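Local coordinates for Tle cognate immunity protein 4 C-terminal domain-containing protein (Pseudomonas aeruginosa PAO1, PDB 4R1D), which probably serves as the immunity protein that binds the type VI secretion lipase effector Tle4 and protects the producing cell from it, at residues 26-31 with 148-153; 160-165 with 250-255. One frame throughout, in Å; residues are numbered along the deposited sequence.

Interaction 1: 26-31 with 148-153; sequences AGYYLW and CIDHAY
The phenol ring of Tyr-28 lies flat against the backbone of Ile-149, whose CA sits 3.7 Å from the ring centroid and only 8° off the ring normal, a CH-pi contact over the middle of one face. Tyr-28 belongs to strand 23-30. Ile-149 ends strand 146-149 and opens the type II beta turn that leads through Asp-150 and His-151 into strand 152-155. CG of Tyr-28 stands anti to its carbonyl carbon (chi1 -56°), which carries the ring across to this hairpin. The CG2 methyl of Ile-149 packs at the root of the ring, 3.6 Å from Tyr-28 CG, while its CG1 branch heads off and the side chain also meets Tyr-108 and Ile-35. Obliquely to the ring, Cys-148 O comes to 3.3 Å from Tyr-28 CE1. At the other flank the carboxylate of Asp-150 stands almost upright to the ring, the planes 84° apart, with OD2 3.3 Å from Tyr-28 CE2 near the ring plane. Two waters extend the contact: one donates to Ala-26 O and to Asp-150 OD2, the other links Tyr-28 OH (2.6 Å) with Asp-150 OD1 (3.3 Å). The strand and the turn, from the N- and C-terminal family regions, are therefore joined by ring packing, with water carrying the polar bonds between them; the carboxylate near the ring hydrogens probably adds a weak electrostatic attraction.

Interaction 2: 160-165 with 250-255; sequences QVERFG and ESLTEP
Glu-162 OE2 is held from two sources, a salt bridge from Arg-13 NE and a water that donates to it at 2.7 Å. That water also donates to Leu-252 O (2.8 Å), so it bridges the start of strand 162-169 to the loop, built on an ST motif at Ser-251, between the antiparallel strands 236-245 and 256-263. The other carboxylate oxygen has a partner within its own segment: Gln-160 NE2 gives a nearly straight bond (172°) to Glu-162 OE1, which lies in the amide plane of Gln-160. With both oxygens bonded, the carboxylate is probably fixed in its rotation, and Arg-13 would help to stabilise its negative charge. With CG of Glu-162 between backbone N and carbonyl carbon (chi1 59°) and the chain extended beyond, the side chain crosses that of Leu-252 at about a right angle. The CD2 methyl of Leu-252 does the touching: it lies over one face of the carboxylate, nearly above Glu-162 CD, and also approaches Gln-160 O to 3.7 Å. In the loop, Ser-251 OG accepts from Glu-254 N and donates to Glu-254 OE1. Leu-252 CD2 lies 3.6 Å from Glu-162 OE2, the oxygen that takes the water and the arginine.

How the interactions relate
Strands 23-30 and 162-169 are antiparallel neighbours, and through them the two interactions meet directly: Tyr-29 N lies 2.8 Å from Arg-163 O and Gly-27 N 2.9 Å from Gly-165 O, both probable hydrogen bonds. Their centres are about 12 Å apart. Interaction 1 is the more buried and brings a hairpin onto strand 23-30, mainly through an aromatic face; interaction 2 is partly buried, smaller, and sets a loop against a charged side chain. Each uses water to span its segments. Between them, Tyr-29 and Arg-163, joined by a cation-pi contact, both hydrogen-bond to the partner chain, probably the Tle4 lipase, placing this strand pair at the interface of the complex.

Interaction 1: 26-31 with 148-153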
ATOM      1  N   ALA B  26       7.520  10.961 -16.816  1.00 17.30           N
ATOM      2  CA  ALA B  26       8.646  11.215 -15.923  1.00 17.12           C
ATOM      3  C   ALA B  26       8.227  11.896 -14.633  1.00 13.99           C
ATOM      4  O   ALA B  26       7.275  12.683 -14.601  1.00 17.46           O
ATOM      5  CB  ALA B  26       9.699  12.045 -16.615  1.00 16.94           C
ATOM      6  N   GLY B  27       8.981  11.612 -13.579  1.00 15.08           N
ATOM      7  CA  GLY B  27       8.820  12.286 -12.310  1.00 11.47           C
ATOM      8  C   GLY B  27      10.179  12.637 -11.733  1.00 15.72           C
ATOM      9  O   GLY B  27      11.151  11.897 -11.932  1.00 12.86           O
ATOM     10  N   TYR B  28      10.231  13.757 -11.011  1.00 13.72           N
ATOM     11  CA  TYR B  28      11.470  14.278 -10.438  1.00 14.41           C
ATOM     12  C   TYR B  28      11.217  14.597  -8.990  1.00 13.38           C
ATOM     13  O   TYR B  28      10.146  15.098  -8.647  1.00 14.70           O
ATOM     14  CB  TYR B  28      11.900  15.549 -11.167  1.00 15.10           C
ATOM     15  CG  TYR B  28      12.039  15.305 -12.634  1.00 14.14           C
ATOM     16  CD1 TYR B  28      13.205  14.757 -13.145  1.00 14.33           C
ATOM     17  CD2 TYR B  28      10.994  15.580 -13.502  1.00 15.38           C
ATOM     18  CE1 TYR B  28      13.339  14.498 -14.486  1.00 20.52           C
ATOM     19  CE2 TYR B  28      11.116  15.328 -14.862  1.00 19.79           C
ATOM     20  CZ  TYR B  28      12.295  14.789 -15.342  1.00 20.50           C
ATOM     21  OH  TYR B  28      12.444  14.529 -16.684  1.00 22.17           O
ATOM     22  N   TYR B  29      12.201  14.316  -8.142  1.00 14.75           N
ATOM     23  CA  TYR B  29      12.003  14.425  -6.705  1.00 14.32           C
ATOM     24  C   TYR B  29      13.212  15.090  -6.063  1.00 14.32           C
ATOM     25  O   TYR B  29      14.355  14.708  -6.332  1.00 15.47           O
ATOM     26  CB  TYR B  29      11.787  13.023  -6.096  1.00 15.72           C
ATOM     27  CG  TYR B  29      10.773  12.194  -6.855  1.00 16.65           C
ATOM     28  CD1 TYR B  29      11.146  11.477  -7.983  1.00 15.92           C
ATOM     29  CD2 TYR B  29       9.447  12.129  -6.440  1.00 16.54           C
ATOM     30  CE1 TYR B  29      10.226  10.720  -8.691  1.00 14.43           C
ATOM     31  CE2 TYR B  29       8.503  11.365  -7.154  1.00 15.43           C
ATOM     32  CZ  TYR B  29       8.906  10.672  -8.269  1.00 16.03           C
ATOM     33  OH  TYR B  29       8.002   9.914  -8.979  1.00 15.00           O
ATOM     34  N   LEU B  30      12.941  16.075  -5.209  1.00 16.56           N
ATOM     35  CA  LEU B  30      13.983  16.820  -4.517  0.65 17.49           C
ATOM     36  C   LEU B  30      13.791  16.644  -3.010  1.00 17.06           C
ATOM     37  O   LEU B  30      12.708  16.904  -2.485  1.00 16.35           O
ATOM     38  CB  LEU B  30      13.876  18.298  -4.896  0.65 19.03           C
ATOM     39  CG  LEU B  30      14.967  19.250  -4.435  0.65 21.85           C
ATOM     40  CD1 LEU B  30      16.325  18.852  -5.015  0.65 18.31           C
ATOM     41  CD2 LEU B  30      14.576  20.663  -4.845  0.65 14.76           C
ATOM     42  N   TRP B  31      14.853  16.212  -2.330  1.00 15.15           N
ATOM     43  CA  TRP B  31      14.779  15.900  -0.909  1.00 17.61           C
ATOM     44  C   TRP B  31      13.579  14.989  -0.657  1.00 17.70           C
ATOM     45  O   TRP B  31      12.911  15.083   0.363  1.00 18.49           O
ATOM     46  CB  TRP B  31      14.733  17.181  -0.065  1.00 16.57           C
ATOM     47  CG  TRP B  31      15.975  18.023  -0.255  1.00 18.44           C
ATOM     48  CD1 TRP B  31      16.101  19.138  -1.034  1.00 21.89           C
ATOM     49  CD2 TRP B  31      17.261  17.797   0.330  1.00 26.61           C
ATOM     50  NE1 TRP B  31      17.389  19.614  -0.978  1.00 19.94           N
ATOM     51  CE2 TRP B  31      18.122  18.810  -0.144  1.00 25.13           C
ATOM     52  CE3 TRP B  31      17.771  16.827   1.199  1.00 24.69           C
ATOM     53  CZ2 TRP B  31      19.463  18.888   0.231  1.00 22.73           C
ATOM     54  CZ3 TRP B  31      19.100  16.909   1.576  1.00 28.50           C
ATOM     55  CH2 TRP B  31      19.932  17.929   1.091  1.00 21.01           C
ATOM     56  N   CYS B 148      18.213  18.165 -14.603  1.00 17.32           N
ATOM     57  CA  CYS B 148      17.155  18.474 -15.554  1.00 16.90           C
ATOM     58  C   CYS B 148      15.815  17.915 -15.122  1.00 17.84           C
ATOM     59  O   CYS B 148      15.726  16.766 -14.716  1.00 17.68           O
ATOM     60  CB  CYS B 148      17.498  17.945 -16.944  1.00 15.92           C
ATOM     61  SG  CYS B 148      18.785  18.910 -17.812  1.00 19.54           S
ATOM     62  N   ILE B 149      14.786  18.748 -15.228  1.00 18.93           N
ATOM     63  CA  ILE B 149      13.407  18.329 -15.006  1.00 15.89           C
ATOM     64  C   ILE B 149      12.585  18.826 -16.206  1.00 16.93           C
ATOM     65  O   ILE B 149      13.160  19.312 -17.186  1.00 18.41           O
ATOM     66  CB  ILE B 149      12.870  18.897 -13.676  1.00 16.20           C
ATOM     67  CG1 ILE B 149      12.801  20.427 -13.725  1.00 19.04           C
ATOM     68  CG2 ILE B 149      13.772  18.452 -12.507  1.00 17.13           C
ATOM     69  CD1 ILE B 149      12.160  21.061 -12.508  1.00 18.25           C
ATOM     70  N   ASP B 150      11.258  18.714 -16.145  1.00 17.26           N
ATOM     71  CA  ASP B 150      10.420  19.221 -17.229  1.00 18.80           C
ATOM     72  C   ASP B 150      10.695  20.702 -17.460  1.00 19.18           C
ATOM     73  O   ASP B 150      10.557  21.502 -16.540  1.00 17.01           O
ATOM     74  CB  ASP B 150       8.938  19.085 -16.892  1.00 21.53           C
ATOM     75  CG  ASP B 150       8.564  17.691 -16.482  1.00 22.43           C
ATOM     76  OD1 ASP B 150       8.221  16.878 -17.365  1.00 23.77           O
ATOM     77  OD2 ASP B 150       8.622  17.409 -15.276  1.00 22.65           O
ATOM     78  N   HIS B 151      11.075  21.058 -18.686  1.00 20.30           N
ATOM     79  CA  HIS B 151      11.177  22.461 -19.094  1.00 18.55           C
ATOM     80  C   HIS B 151      12.220  23.289 -18.343  1.00 19.79           C
ATOM     81  O   HIS B 151      12.262  24.512 -18.476  1.00 20.43           O
ATOM     82  CB  HIS B 151       9.819  23.152 -18.964  1.00 22.03           C
ATOM     83  CG  HIS B 151       8.727  22.492 -19.742  1.00 23.40           C
ATOM     84  ND1 HIS B 151       8.584  22.645 -21.106  1.00 21.39           N
ATOM     85  CD2 HIS B 151       7.719  21.680 -19.345  1.00 21.75           C
ATOM     86  CE1 HIS B 151       7.535  21.954 -21.516  1.00 24.30           C
ATOM     87  NE2 HIS B 151       6.995  21.353 -20.467  1.00 21.39           N
ATOM     88  N   ALA B 152      13.063  22.643 -17.556  1.00 18.09           N
ATOM     89  CA  ALA B 152      14.031  23.394 -16.783  1.00 16.00           C
ATOM     90  C   ALA B 152      15.169  22.531 -16.268  1.00 18.28           C
ATOM     91  O   ALA B 152      15.227  21.329 -16.529  1.00 19.16           O
ATOM     92  CB  ALA B 152      13.329  24.102 -15.619  1.00 21.81           C
ATOM     93  N   TYR B 153      16.087  23.163 -15.546  1.00 19.09           N
ATOM     94  CA  TYR B 153      17.072  22.422 -14.783  1.00 18.58           C
ATOM     95  C   TYR B 153      17.488  23.196 -13.552  1.00 22.00           C
ATOM     96  O   TYR B 153      17.485  24.422 -13.537  1.00 19.69           O
ATOM     97  CB  TYR B 153      18.294  22.063 -15.625  1.00 17.25           C
ATOM     98  CG  TYR B 153      19.114  23.245 -16.097  1.00 19.38           C
ATOM     99  CD1 TYR B 153      18.738  23.979 -17.221  1.00 22.68           C
ATOM    100  CD2 TYR B 153      20.280  23.601 -15.438  1.00 21.29           C
ATOM    101  CE1 TYR B 153      19.500  25.054 -17.657  1.00 22.36           C
ATOM    102  CE2 TYR B 153      21.045  24.667 -15.867  1.00 27.63           C
ATOM    103  CZ  TYR B 153      20.652  25.386 -16.973  1.00 26.19           C
ATOM    104  OH  TYR B 153      21.434  26.446 -17.383  1.00 32.24           O
TER
HETATM  105  O   HOH W   1       7.380  15.431 -14.008  1.00 18.23           O
HETATM  106  O   HOH W   2      10.853  15.324 -18.547  1.00 30.17           O

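Interaction 2: 160-165 with 250-255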
ATOM      1  N   GLN B 160      22.789  17.628  -3.337  1.00 21.51           N
ATOM      2  CA  GLN B 160      21.448  17.678  -2.765  1.00 21.05           C
ATOM      3  C   GLN B 160      20.840  16.302  -3.002  1.00 18.83           C
ATOM      4  O   GLN B 160      21.266  15.596  -3.921  1.00 19.97           O
ATOM      5  CB  GLN B 160      20.602  18.738  -3.464  1.00 23.37           C
ATOM      6  CG  GLN B 160      20.578  18.565  -4.967  1.00 22.31           C
ATOM      7  CD  GLN B 160      19.794  19.647  -5.685  1.00 26.29           C
ATOM      8  OE1 GLN B 160      19.501  20.702  -5.123  1.00 25.92           O
ATOM      9  NE2 GLN B 160      19.442  19.382  -6.938  1.00 23.56           N
ATOM     10  N   VAL B 161      19.869  15.900  -2.184  1.00 21.30           N
ATOM     11  CA  VAL B 161      19.170  14.645  -2.451  1.00 18.16           C
ATOM     12  C   VAL B 161      18.244  14.861  -3.653  1.00 16.89           C
ATOM     13  O   VAL B 161      17.389  15.747  -3.631  1.00 19.71           O
ATOM     14  CB  VAL B 161      18.344  14.166  -1.252  1.00 18.90           C
ATOM     15  CG1 VAL B 161      17.431  13.018  -1.659  1.00 20.33           C
ATOM     16  CG2 VAL B 161      19.248  13.759  -0.090  1.00 25.43           C
ATOM     17  N   GLU B 162      18.424  14.046  -4.689  1.00 16.90           N
ATOM     18  CA  GLU B 162      17.714  14.233  -5.947  1.00 16.07           C
ATOM     19  C   GLU B 162      17.482  12.876  -6.593  1.00 16.31           C
ATOM     20  O   GLU B 162      18.287  11.958  -6.448  1.00 16.05           O
ATOM     21  CB  GLU B 162      18.500  15.176  -6.893  1.00 15.34           C
ATOM     22  CG  GLU B 162      19.890  14.696  -7.247  1.00 14.03           C
ATOM     23  CD  GLU B 162      20.645  15.671  -8.138  1.00 16.84           C
ATOM     24  OE1 GLU B 162      20.416  16.894  -8.009  1.00 17.90           O
ATOM     25  OE2 GLU B 162      21.456  15.202  -8.969  1.00 18.59           O
ATOM     26  N   ARG B 163      16.371  12.749  -7.307  1.00 15.67           N
ATOM     27  CA  ARG B 163      15.970  11.461  -7.838  1.00 13.81           C
ATOM     28  C   ARG B 163      15.037  11.695  -9.003  1.00 12.47           C
ATOM     29  O   ARG B 163      14.310  12.690  -9.030  1.00 14.27           O
ATOM     30  CB  ARG B 163      15.258  10.644  -6.734  1.00 14.40           C
ATOM     31  CG  ARG B 163      14.496   9.407  -7.233  1.00 17.11           C
ATOM     32  CD  ARG B 163      14.124   8.475  -6.074  1.00 16.93           C
ATOM     33  NE  ARG B 163      13.171   9.057  -5.122  1.00 14.80           N
ATOM     34  CZ  ARG B 163      11.850   8.932  -5.223  1.00 15.56           C
ATOM     35  NH1 ARG B 163      11.312   8.270  -6.251  1.00 16.44           N
ATOM     36  NH2 ARG B 163      11.064   9.462  -4.301  1.00 17.23           N
ATOM     37  N   PHE B 164      15.078  10.792  -9.974  1.00 14.18           N
ATOM     38  CA  PHE B 164      14.048  10.751 -11.003  1.00 15.01           C
ATOM     39  C   PHE B 164      13.602   9.329 -11.277  1.00 14.34           C
ATOM     40  O   PHE B 164      14.278   8.358 -10.932  1.00 13.53           O
ATOM     41  CB  PHE B 164      14.509  11.437 -12.304  1.00 14.25           C
ATOM     42  CG  PHE B 164      15.600  10.701 -13.053  1.00 14.79           C
ATOM     43  CD1 PHE B 164      15.312   9.598 -13.841  1.00 13.91           C
ATOM     44  CD2 PHE B 164      16.914  11.135 -12.984  1.00 13.98           C
ATOM     45  CE1 PHE B 164      16.324   8.926 -14.535  1.00 17.53           C
ATOM     46  CE2 PHE B 164      17.929  10.486 -13.683  1.00 16.96           C
ATOM     47  CZ  PHE B 164      17.638   9.386 -14.462  1.00 17.45           C
ATOM     48  N   GLY B 165      12.442   9.210 -11.903  1.00 13.39           N
ATOM     49  CA  GLY B 165      12.004   7.939 -12.423  1.00 14.15           C
ATOM     50  C   GLY B 165      11.264   8.223 -13.709  1.00 11.95           C
ATOM     51  O   GLY B 165      10.418   9.118 -13.756  1.00 13.61           O
ATOM     52  N   GLU B 250      26.854  10.509  -1.400  1.00 26.22           N
ATOM     53  CA  GLU B 250      27.041  11.936  -1.652  1.00 31.60           C
ATOM     54  C   GLU B 250      27.663  12.227  -3.015  1.00 31.92           C
ATOM     55  O   GLU B 250      28.614  12.999  -3.125  1.00 31.55           O
ATOM     56  CB  GLU B 250      27.887  12.571  -0.541  1.00 34.87           C
ATOM     57  CG  GLU B 250      27.227  12.536   0.822  1.00 42.91           C
ATOM     58  CD  GLU B 250      27.975  13.354   1.857  1.00 56.80           C
ATOM     59  OE1 GLU B 250      29.169  13.650   1.632  1.00 55.15           O
ATOM     60  OE2 GLU B 250      27.364  13.705   2.890  1.00 59.58           O
ATOM     61  N   SER B 251      27.123  11.608  -4.055  1.00 26.78           N
ATOM     62  CA  SER B 251      27.625  11.819  -5.403  1.00 23.56           C
ATOM     63  C   SER B 251      26.490  12.094  -6.390  1.00 29.19           C
ATOM     64  O   SER B 251      25.596  11.265  -6.568  1.00 25.58           O
ATOM     65  CB  SER B 251      28.439  10.608  -5.864  1.00 25.41           C
ATOM     66  OG  SER B 251      28.818  10.748  -7.222  1.00 29.37           O
ATOM     67  N   LEU B 252      26.538  13.254  -7.041  1.00 24.20           N
ATOM     68  CA  LEU B 252      25.483  13.639  -7.982  1.00 24.97           C
ATOM     69  C   LEU B 252      25.583  12.842  -9.278  1.00 25.02           C
ATOM     70  O   LEU B 252      24.566  12.539  -9.909  1.00 24.59           O
ATOM     71  CB  LEU B 252      25.543  15.141  -8.294  1.00 22.62           C
ATOM     72  CG  LEU B 252      25.336  16.105  -7.127  1.00 19.91           C
ATOM     73  CD1 LEU B 252      25.478  17.557  -7.554  1.00 23.71           C
ATOM     74  CD2 LEU B 252      23.975  15.858  -6.484  1.00 27.02           C
ATOM     75  N   THR B 253      26.810  12.507  -9.676  1.00 26.81           N
ATOM     76  CA  THR B 253      27.044  11.879 -10.975  1.00 21.76           C
ATOM     77  C   THR B 253      27.306  10.389 -10.876  1.00 26.26           C
ATOM     78  O   THR B 253      27.400   9.699 -11.886  1.00 26.26           O
ATOM     79  CB  THR B 253      28.207  12.568 -11.748  1.00 29.13           C
ATOM     80  OG1 THR B 253      29.426  12.457 -10.998  1.00 26.35           O
ATOM     81  CG2 THR B 253      27.879  14.040 -11.977  1.00 27.90           C
ATOM     82  N   GLU B 254      27.408   9.887  -9.649  1.00 21.06           N
ATOM     83  CA  GLU B 254      27.518   8.458  -9.446  1.00 23.04           C
ATOM     84  C   GLU B 254      26.447   7.997  -8.474  1.00 26.01           C
ATOM     85  O   GLU B 254      26.750   7.323  -7.494  1.00 21.89           O
ATOM     86  CB  GLU B 254      28.898   8.112  -8.891  1.00 29.37           C
ATOM     87  CG  GLU B 254      30.027   8.872  -9.562  1.00 34.92           C
ATOM     88  CD  GLU B 254      31.310   8.822  -8.758  1.00 41.33           C
ATOM     89  OE1 GLU B 254      31.520   9.728  -7.916  1.00 41.59           O
ATOM     90  OE2 GLU B 254      32.097   7.876  -8.965  1.00 35.39           O
ATOM     91  N   PRO B 255      25.183   8.369  -8.736  1.00 20.62           N
ATOM     92  CA  PRO B 255      24.127   7.940  -7.821  1.00 18.95           C
ATOM     93  C   PRO B 255      23.771   6.491  -8.098  1.00 19.13           C
ATOM     94  O   PRO B 255      24.330   5.881  -9.006  1.00 18.30           O
ATOM     95  CB  PRO B 255      22.954   8.844  -8.209  1.00 16.60           C
ATOM     96  CG  PRO B 255      23.135   9.047  -9.669  1.00 20.44           C
ATOM     97  CD  PRO B 255      24.644   9.117  -9.888  1.00 20.16           C
TER
HETATM   98  O   HOH W   3      21.794  12.598  -9.501  1.00 18.11           O